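Local structure of MsStt7d protein (4IX3) at residues Gly143-Lys146 with Lys147-Glu151; Leu271-Phe274 with Leu275-Lys279; Tyr283-Asn286 with Ala287-Glu291; Leu314-Arg317 with Leu318-Glu322. The protein probably acts as an ATP-dependent protein kinase, this chain being the catalytic domain of a homolog of the state transition kinase Stt7. One frame throughout, in Å; residues are numbered along the deposited sequence.

Interaction 1 (Gly143-Lys146 with Lys147-Glu151)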
# COMPACT_ATOMS: atom_id res chain seq x y z
N GLY B 143 29.56 -3.29 18.88
CA GLY B 143 29.18 -2.14 19.69
C GLY B 143 27.80 -1.60 19.33
O GLY B 143 26.95 -1.41 20.22
N VAL B 144 27.55 -1.41 18.03
CA VAL B 144 26.26 -0.86 17.60
C VAL B 144 25.17 -1.90 17.84
O VAL B 144 24.04 -1.54 18.21
CB VAL B 144 26.23 -0.31 16.16
CG1 VAL B 144 27.19 0.85 16.03
CG2 VAL B 144 26.39 -1.38 15.10
N THR B 145 25.45 -3.20 17.64
CA THR B 145 24.45 -4.21 17.90
C THR B 145 24.04 -4.25 19.37
O THR B 145 22.88 -4.36 19.72
CB THR B 145 24.89 -5.61 17.38
OG1 THR B 145 25.22 -5.45 15.99
CG2 THR B 145 23.79 -6.66 17.56
N LYS B 146 25.03 -4.22 20.26
CA LYS B 146 24.72 -4.24 21.68
C LYS B 146 23.85 -3.05 22.11
O LYS B 146 22.82 -3.23 22.79
CB LYS B 146 26.05 -4.23 22.44
CG LYS B 146 26.77 -5.55 22.43
CD LYS B 146 28.04 -5.55 23.27
CE LYS B 146 27.75 -4.81 24.56
NZ LYS B 146 28.23 -5.34 25.88
N LYS B 147 24.25 -1.87 21.67
CA LYS B 147 23.51 -0.69 22.08
C LYS B 147 22.10 -0.66 21.49
O LYS B 147 21.10 -0.41 22.17
CB LYS B 147 24.27 0.58 21.75
CG LYS B 147 23.60 1.86 22.27
CD LYS B 147 24.43 3.11 21.92
CE LYS B 147 24.07 4.37 22.70
NZ LYS B 147 22.70 4.84 22.34
N ALA B 148 22.01 -0.90 20.17
CA ALA B 148 20.72 -0.85 19.48
C ALA B 148 19.80 -1.93 20.00
O ALA B 148 18.60 -1.69 20.19
CB ALA B 148 20.91 -1.03 17.98
N MET B 149 20.29 -3.17 20.16
CA MET B 149 19.44 -4.24 20.59
C MET B 149 18.96 -4.04 22.02
O MET B 149 17.82 -4.41 22.35
CB MET B 149 20.08 -5.62 20.37
CG MET B 149 20.23 -6.03 18.91
SD MET B 149 18.68 -6.03 17.95
CE MET B 149 17.81 -7.32 18.85
N ARG B 150 19.81 -3.49 22.88
CA ARG B 150 19.35 -3.27 24.25
C ARG B 150 18.18 -2.27 24.21
O ARG B 150 17.18 -2.47 24.92
CB ARG B 150 20.51 -2.71 25.10
CG ARG B 150 20.19 -2.56 26.58
CD ARG B 150 21.33 -1.94 27.36
NE ARG B 150 22.50 -2.82 27.45
CZ ARG B 150 23.64 -2.63 26.80
NH1 ARG B 150 23.77 -1.58 25.99
NH2 ARG B 150 24.67 -3.46 27.01
N GLU B 151 18.33 -1.21 23.39
CA GLU B 151 17.25 -0.21 23.30
C GLU B 151 15.99 -0.77 22.65
O GLU B 151 14.86 -0.58 23.13
CB GLU B 151 17.77 1.00 22.54
CG GLU B 151 18.84 1.71 23.35
CD GLU B 151 19.64 2.73 22.58
OE1 GLU B 151 20.59 3.32 23.19
OE2 GLU B 151 19.41 2.95 21.35
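Thr145 with Met149, and Lys146 with Arg150, are i/i+4 neighbours on one helix, residues 141-161, deep in the C-terminal lobe of the kinase domain. Each pair lies side by side with its side chains pointing the same way. Between the first two, Thr145 CG2 rests on Met149 CG at 3.9 Å. Thr145 chi1 of -55° sets this up: CG2 lies anti to the backbone N, while OG1, turned beside that N, bonds back to the carbonyl of Glu141. A beta-branched threonine thus offers a methyl to its neighbours while its hydroxyl is satisfied by the backbone. The second pair brings like charges close, Lys146 NZ standing 4.2 Å from Arg150 NH2. The closeness is probably eased by Lys146 O, which lies over one face of the guanidinium, and by the bond from NH2 to Phe338 O. Farther round, Lys147 NZ reaches the syn lone pair of Glu151 OE1 at 2.7 Å, an i/i+4 salt bridge; Met134 O also takes a bond from NZ, and Leu184 N donates to OE2. Thr145 and Ala148, both small, lie against Leu260 of helix 246-261. Such a helix, largely buried and leading to the catalytic loop that holds Asp168, is a hallmark of the protein kinase fold.

Interaction 2 (Leu271-Phe274 with Leu275-Lys279)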
# COMPACT_ATOMS: atom_id res chain seq x y z
N LEU B 271 20.25 -10.71 3.79
CA LEU B 271 19.40 -11.29 4.84
C LEU B 271 18.56 -12.42 4.28
O LEU B 271 18.39 -13.46 4.93
CB LEU B 271 18.51 -10.18 5.44
CG LEU B 271 17.55 -10.64 6.54
CD1 LEU B 271 18.34 -11.14 7.72
CD2 LEU B 271 16.60 -9.51 6.93
N GLU B 272 18.03 -12.21 3.07
CA GLU B 272 17.23 -13.28 2.43
C GLU B 272 18.04 -14.57 2.24
O GLU B 272 17.55 -15.65 2.57
CB GLU B 272 16.68 -12.81 1.07
CG GLU B 272 15.79 -13.83 0.37
CD GLU B 272 15.19 -13.33 -0.93
OE1 GLU B 272 15.71 -12.33 -1.49
OE2 GLU B 272 14.23 -13.98 -1.42
N ARG B 273 19.29 -14.45 1.80
CA ARG B 273 20.14 -15.65 1.61
C ARG B 273 20.37 -16.32 2.96
O ARG B 273 20.27 -17.55 3.10
CB ARG B 273 21.51 -15.28 1.03
CG ARG B 273 22.41 -16.51 0.89
CD ARG B 273 23.39 -16.33 -0.23
NE ARG B 273 24.52 -15.50 0.16
CZ ARG B 273 25.73 -15.96 0.49
NH1 ARG B 273 25.96 -17.26 0.64
NH2 ARG B 273 26.70 -15.08 0.70
N PHE B 274 20.74 -15.54 3.98
CA PHE B 274 20.94 -16.10 5.30
C PHE B 274 19.71 -16.83 5.80
O PHE B 274 19.80 -17.97 6.27
CB PHE B 274 21.36 -15.05 6.33
CG PHE B 274 21.44 -15.58 7.74
CD1 PHE B 274 20.30 -15.65 8.53
CD2 PHE B 274 22.59 -16.20 8.19
CE1 PHE B 274 20.34 -16.17 9.81
CE2 PHE B 274 22.63 -16.74 9.47
CZ PHE B 274 21.49 -16.80 10.25
N LEU B 275 18.54 -16.20 5.71
CA LEU B 275 17.34 -16.82 6.30
C LEU B 275 16.94 -18.10 5.55
O LEU B 275 16.40 -19.02 6.17
CB LEU B 275 16.16 -15.84 6.34
CG LEU B 275 16.36 -14.75 7.41
CD1 LEU B 275 15.24 -13.73 7.27
CD2 LEU B 275 16.41 -15.31 8.82
N ALA B 276 17.18 -18.17 4.25
CA ALA B 276 16.89 -19.38 3.48
C ALA B 276 17.78 -20.51 3.98
O ALA B 276 17.33 -21.65 4.12
CB ALA B 276 17.14 -19.11 2.02
N ASP B 277 19.06 -20.20 4.21
CA ASP B 277 19.99 -21.23 4.69
C ASP B 277 19.62 -21.64 6.12
O ASP B 277 19.69 -22.81 6.46
CB ASP B 277 21.43 -20.71 4.66
CG ASP B 277 22.09 -20.88 3.30
OD1 ASP B 277 21.67 -21.77 2.51
OD2 ASP B 277 23.04 -20.13 3.01
N TYR B 278 19.20 -20.66 6.92
CA TYR B 278 18.79 -20.90 8.31
C TYR B 278 17.59 -21.85 8.39
O TYR B 278 17.60 -22.88 9.10
CB TYR B 278 18.49 -19.54 8.98
CG TYR B 278 18.09 -19.64 10.44
CD1 TYR B 278 18.93 -20.19 11.41
CD2 TYR B 278 16.89 -19.06 10.87
CE1 TYR B 278 18.55 -20.22 12.75
CE2 TYR B 278 16.50 -19.09 12.20
CZ TYR B 278 17.35 -19.64 13.13
OH TYR B 278 16.99 -19.69 14.47
N LYS B 279 16.61 -21.60 7.53
CA LYS B 279 15.46 -22.49 7.43
C LYS B 279 15.90 -23.88 6.98
O LYS B 279 15.46 -24.90 7.52
CB LYS B 279 14.49 -21.89 6.40
CG LYS B 279 13.33 -22.81 6.04
CD LYS B 279 12.32 -22.05 5.20
CE LYS B 279 11.40 -23.01 4.47
NZ LYS B 279 10.77 -23.94 5.44
O HOH W 1 24.54 -19.51 0.72
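Leu275 packs against two side chains at once, Leu271 one turn back and Phe274 next to it in sequence. Its CD1 meets Leu271 CG at 3.9 Å, and its CD2 comes to the edge of the Phe274 ring, in the ring plane, 3.9 Å from CD1 of that phenylalanine. A branched leucine suits the place because its two methyls serve two partners. Chi1 of -72° brings CG beside the backbone N and over Leu271 O, the carbonyl that the Leu275 N-H already holds. With an alanine here both methyls would be gone, and Leu271 and the Phe274 edge would probably face a gap where they now find a hydrocarbon partner. Phe274 also reaches the next turn: its CE1 lies 3.9 Å from Tyr278 CB. The two rings are nearly parallel, planes at 18°, yet slid so far apart, with centroids 5.8 Å from each other, that they barely overlap; this is no true stack.

On the polar side, Arg273 and Asp277 meet through a water that accepts from NH1 (2.7 Å) and donates to OD2 (2.8 Å), reaching the guanidinium at its edge. Asp277 OD2 is also bonded to Tyr296 OH, and Arg273 makes a cation-pi contact with that tyrosine, so one tyrosine meets both charged side chains and probably steadies them. Helix 268-280 packs among its neighbours: Phe274, Leu275 and Tyr278 lean on helix 246-261, Phe274 and Tyr278 also touch helix 285-291, and Tyr278 OH bonds to Met319 O just beyond helix 302-318.

Interaction 3 (Tyr283-Asn286 with Ala287-Glu291)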
# COMPACT_ATOMS: atom_id res chain seq x y z
N TYR B 283 16.37 -24.11 11.24
CA TYR B 283 16.38 -22.96 12.16
C TYR B 283 17.29 -23.17 13.37
O TYR B 283 16.92 -22.86 14.52
CB TYR B 283 14.96 -22.68 12.67
CG TYR B 283 13.95 -22.52 11.57
CD1 TYR B 283 13.74 -21.29 10.94
CD2 TYR B 283 13.18 -23.63 11.17
CE1 TYR B 283 12.77 -21.19 9.93
CE2 TYR B 283 12.22 -23.52 10.19
CZ TYR B 283 12.02 -22.31 9.56
OH TYR B 283 11.07 -22.24 8.58
N ASP B 284 18.49 -23.66 13.08
CA ASP B 284 19.44 -24.10 14.08
C ASP B 284 20.71 -23.32 13.75
O ASP B 284 21.39 -23.56 12.73
CB ASP B 284 19.64 -25.62 13.97
CG ASP B 284 20.65 -26.18 14.96
OD1 ASP B 284 21.58 -25.47 15.39
OD2 ASP B 284 20.58 -27.40 15.23
N VAL B 285 21.00 -22.34 14.59
CA VAL B 285 22.13 -21.47 14.39
C VAL B 285 23.48 -22.23 14.37
O VAL B 285 24.37 -21.94 13.58
CB VAL B 285 22.03 -20.36 15.46
CG1 VAL B 285 23.36 -19.76 15.84
CG2 VAL B 285 21.01 -19.30 15.11
N ASN B 286 23.64 -23.24 15.24
CA ASN B 286 24.88 -24.02 15.26
C ASN B 286 25.04 -24.89 14.03
O ASN B 286 26.15 -25.01 13.49
CB ASN B 286 24.97 -24.82 16.55
CG ASN B 286 25.22 -23.92 17.74
OD1 ASN B 286 25.68 -22.78 17.60
ND2 ASN B 286 24.92 -24.42 18.93
N ALA B 287 23.91 -25.32 13.49
CA ALA B 287 23.93 -26.04 12.21
C ALA B 287 24.27 -25.10 11.05
O ALA B 287 25.03 -25.46 10.16
CB ALA B 287 22.64 -26.78 11.99
N PHE B 288 23.79 -23.86 11.13
CA PHE B 288 24.21 -22.89 10.14
C PHE B 288 25.73 -22.67 10.18
O PHE B 288 26.39 -22.69 9.13
CB PHE B 288 23.49 -21.55 10.31
CG PHE B 288 24.03 -20.49 9.40
CD1 PHE B 288 23.51 -20.31 8.12
CD2 PHE B 288 25.10 -19.68 9.81
CE1 PHE B 288 24.04 -19.37 7.26
CE2 PHE B 288 25.64 -18.75 8.92
CZ PHE B 288 25.13 -18.62 7.65
N ARG B 289 26.25 -22.45 11.39
CA ARG B 289 27.69 -22.22 11.57
C ARG B 289 28.51 -23.41 11.07
O ARG B 289 29.49 -23.20 10.35
CB ARG B 289 28.02 -21.88 13.04
CG ARG B 289 27.31 -20.62 13.49
CD ARG B 289 27.17 -20.68 15.00
NE ARG B 289 28.44 -20.34 15.64
CZ ARG B 289 28.62 -20.32 16.95
NH1 ARG B 289 27.66 -20.69 17.79
NH2 ARG B 289 29.77 -19.87 17.43
N GLY B 290 28.09 -24.63 11.40
CA GLY B 290 28.82 -25.87 11.08
C GLY B 290 28.69 -26.24 9.62
O GLY B 290 29.68 -26.64 9.01
N GLU B 291 27.50 -26.07 9.04
CA GLU B 291 27.20 -26.53 7.69
C GLU B 291 27.36 -25.50 6.56
O GLU B 291 27.56 -25.86 5.41
CB GLU B 291 25.80 -27.11 7.62
CG GLU B 291 25.55 -28.30 8.53
CD GLU B 291 24.18 -28.92 8.28
OE1 GLU B 291 23.65 -28.81 7.15
OE2 GLU B 291 23.61 -29.49 9.23
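Asp284 meets Ala287 in an N-cap: the aspartate stands just before helix 285-291 and its carboxylate accepts an amide N-H of the first turn. The bond from Ala287 N to Asp284 OD1 is 3.0 Å long and arrives from well above the carboxylate plane, 67° out of it. The negative charge beside the amino end of a helix is likely to be favourable there. Ala287 suits the spot, since its single methyl lies against the carboxylate, CB to Asp284 CG 3.6 Å, without pushing it from the amide. Behind the cap, the bond from Phe288 N to Asp284 O opens the regular helical series.

Along another side of the helix Asn286 and Arg289, three residues apart, run side by side. The aliphatic part of Arg289 first crosses Val285, its CG lying 3.2 Å from Val285 O and its CD 4.0 Å from Val285 CG1. Trp312 of helix 302-318 touches both these residues, while Phe288 turns instead to Phe274 and Tyr296. A bend about the CG-CD bond (chi3 77°) swings the guanidinium round toward the asparagine. A short amide side chain is well placed to receive it, its carbonyl oxygen near the guanidinium edge. The bond, from Arg289 NH1 to Asn286 OD1, is 2.9 Å but not straight, with an N-H...O angle of 133°.

Interaction 4 (Leu314-Arg317 with Leu318-Glu322)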
# COMPACT_ATOMS: atom_id res chain seq x y z
N LEU B 314 22.01 -15.41 21.15
CA LEU B 314 20.85 -14.52 21.32
C LEU B 314 19.99 -14.52 20.06
O LEU B 314 18.76 -14.54 20.12
CB LEU B 314 21.32 -13.09 21.64
CG LEU B 314 20.19 -12.05 21.74
CD1 LEU B 314 19.08 -12.45 22.71
CD2 LEU B 314 20.77 -10.67 22.07
N CYS B 315 20.63 -14.51 18.90
CA CYS B 315 19.90 -14.70 17.64
C CYS B 315 19.10 -16.00 17.69
O CYS B 315 17.93 -16.01 17.32
CB CYS B 315 20.82 -14.71 16.41
SG CYS B 315 21.44 -13.09 15.95
N GLN B 316 19.70 -17.11 18.12
CA GLN B 316 18.98 -18.38 18.20
C GLN B 316 17.75 -18.23 19.11
O GLN B 316 16.65 -18.72 18.80
CB GLN B 316 19.87 -19.51 18.74
CG GLN B 316 19.09 -20.83 18.93
CD GLN B 316 18.65 -21.39 17.60
OE1 GLN B 316 17.58 -21.08 17.06
NE2 GLN B 316 19.51 -22.21 17.02
N ARG B 317 17.92 -17.55 20.25
CA ARG B 317 16.80 -17.35 21.18
C ARG B 317 15.65 -16.55 20.56
O ARG B 317 14.49 -16.92 20.71
CB ARG B 317 17.26 -16.58 22.44
CG ARG B 317 18.33 -17.25 23.30
CD ARG B 317 17.70 -18.49 23.85
NE ARG B 317 16.53 -18.16 24.71
CZ ARG B 317 15.30 -18.63 24.51
NH1 ARG B 317 15.04 -19.51 23.54
NH2 ARG B 317 14.32 -18.25 25.31
N LEU B 318 16.00 -15.48 19.86
CA LEU B 318 14.98 -14.64 19.25
C LEU B 318 14.35 -15.27 18.01
O LEU B 318 13.30 -14.81 17.56
CB LEU B 318 15.63 -13.30 18.84
CG LEU B 318 15.99 -12.35 20.02
CD1 LEU B 318 16.82 -11.19 19.54
CD2 LEU B 318 14.70 -11.82 20.69
N MET B 319 15.01 -16.28 17.43
CA MET B 319 14.61 -16.84 16.14
C MET B 319 14.35 -18.34 16.21
O MET B 319 14.47 -19.05 15.19
CB MET B 319 15.62 -16.43 15.06
CG MET B 319 15.80 -14.91 14.99
SD MET B 319 16.84 -14.33 13.66
CE MET B 319 15.68 -14.50 12.30
N GLU B 320 13.95 -18.83 17.38
CA GLU B 320 13.57 -20.24 17.43
C GLU B 320 12.39 -20.48 16.47
O GLU B 320 11.47 -19.65 16.38
CB GLU B 320 13.16 -20.66 18.85
CG GLU B 320 14.29 -20.90 19.81
CD GLU B 320 15.05 -22.18 19.45
OE1 GLU B 320 14.54 -23.05 18.69
OE2 GLU B 320 16.10 -22.40 20.07
N ALA B 321 12.35 -21.65 15.84
CA ALA B 321 11.29 -21.96 14.90
C ALA B 321 9.92 -21.95 15.58
O ALA B 321 8.94 -21.44 15.02
CB ALA B 321 11.57 -23.31 14.26
N GLU B 322 9.85 -22.48 16.80
CA GLU B 322 8.62 -22.59 17.56
C GLU B 322 8.44 -21.41 18.49
O GLU B 322 9.34 -21.12 19.26
CB GLU B 322 8.61 -23.89 18.37
CG GLU B 322 8.64 -25.13 17.50
CD GLU B 322 7.35 -25.30 16.72
OE1 GLU B 322 6.30 -24.84 17.25
OE2 GLU B 322 7.40 -25.93 15.64
O HOH W 2 17.14 -20.96 21.95
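Two turns in Glu320, chi1 -78° and chi2 -71°, fold its chain back over the last turn of helix 302-318, where it meets Gln316 and Arg317. CG comes to rest 3.4 Å from Gln316 O, and OE2 lies 3.6 Å from Gln316 CG. Arg317 curls from its own side, bent at chi2 and chi3, which leaves NH1 and Glu320 OE2 still 4.6 Å apart. The opposite charges are therefore joined by a water, which accepts from NH1 at the guanidinium edge (3.0 Å) and donates to OE2 (2.6 Å). Arg317 NH1 has a second partner in Ala325 O. A glutamine in place of Glu320 would lose the negative charge, and Arg317 would probably be left without its opposite charge and with a weaker grip on the bridging water.

The helix ends here. Leu318 N still bonds to Leu314 O, but Met319 N, at the first residue to leave helical torsions, donates to Gln316 O at 3.2 Å and only weakly to Cys315 O. On the buried side Leu318 CD1 meets Leu314 CD1 at 4.1 Å, a hydrophobic pair one turn apart. Leucine and methionine suit these inward places: Leu318 packs on Leu153 of helix 141-161 and on Ala332 of helix 329-332, whereas Met319 lies on Trp251 and Leu258 of helix 246-261.

From the N terminus the four contacts follow one another in series; none nests in or crosses another. Each spans neighbouring turns, so none closes a long loop: interactions 1 and 2 lie within helices, interaction 3 starts one and interaction 4 ends one. Their ties are through space. Interactions 1 and 4 meet where Met149 CE packs on Leu318 CD1, joining helix 141-161 to the end of helix 302-318. Interactions 2 and 3 share the turn between helices 268-280 and 285-291, with a probable hydrogen bond from Tyr283 N to Tyr278 O. Interaction 4 touches both, Met319 CE meeting Leu275 and Ala321 meeting Tyr283, so three helices of the C-terminal lobe converge.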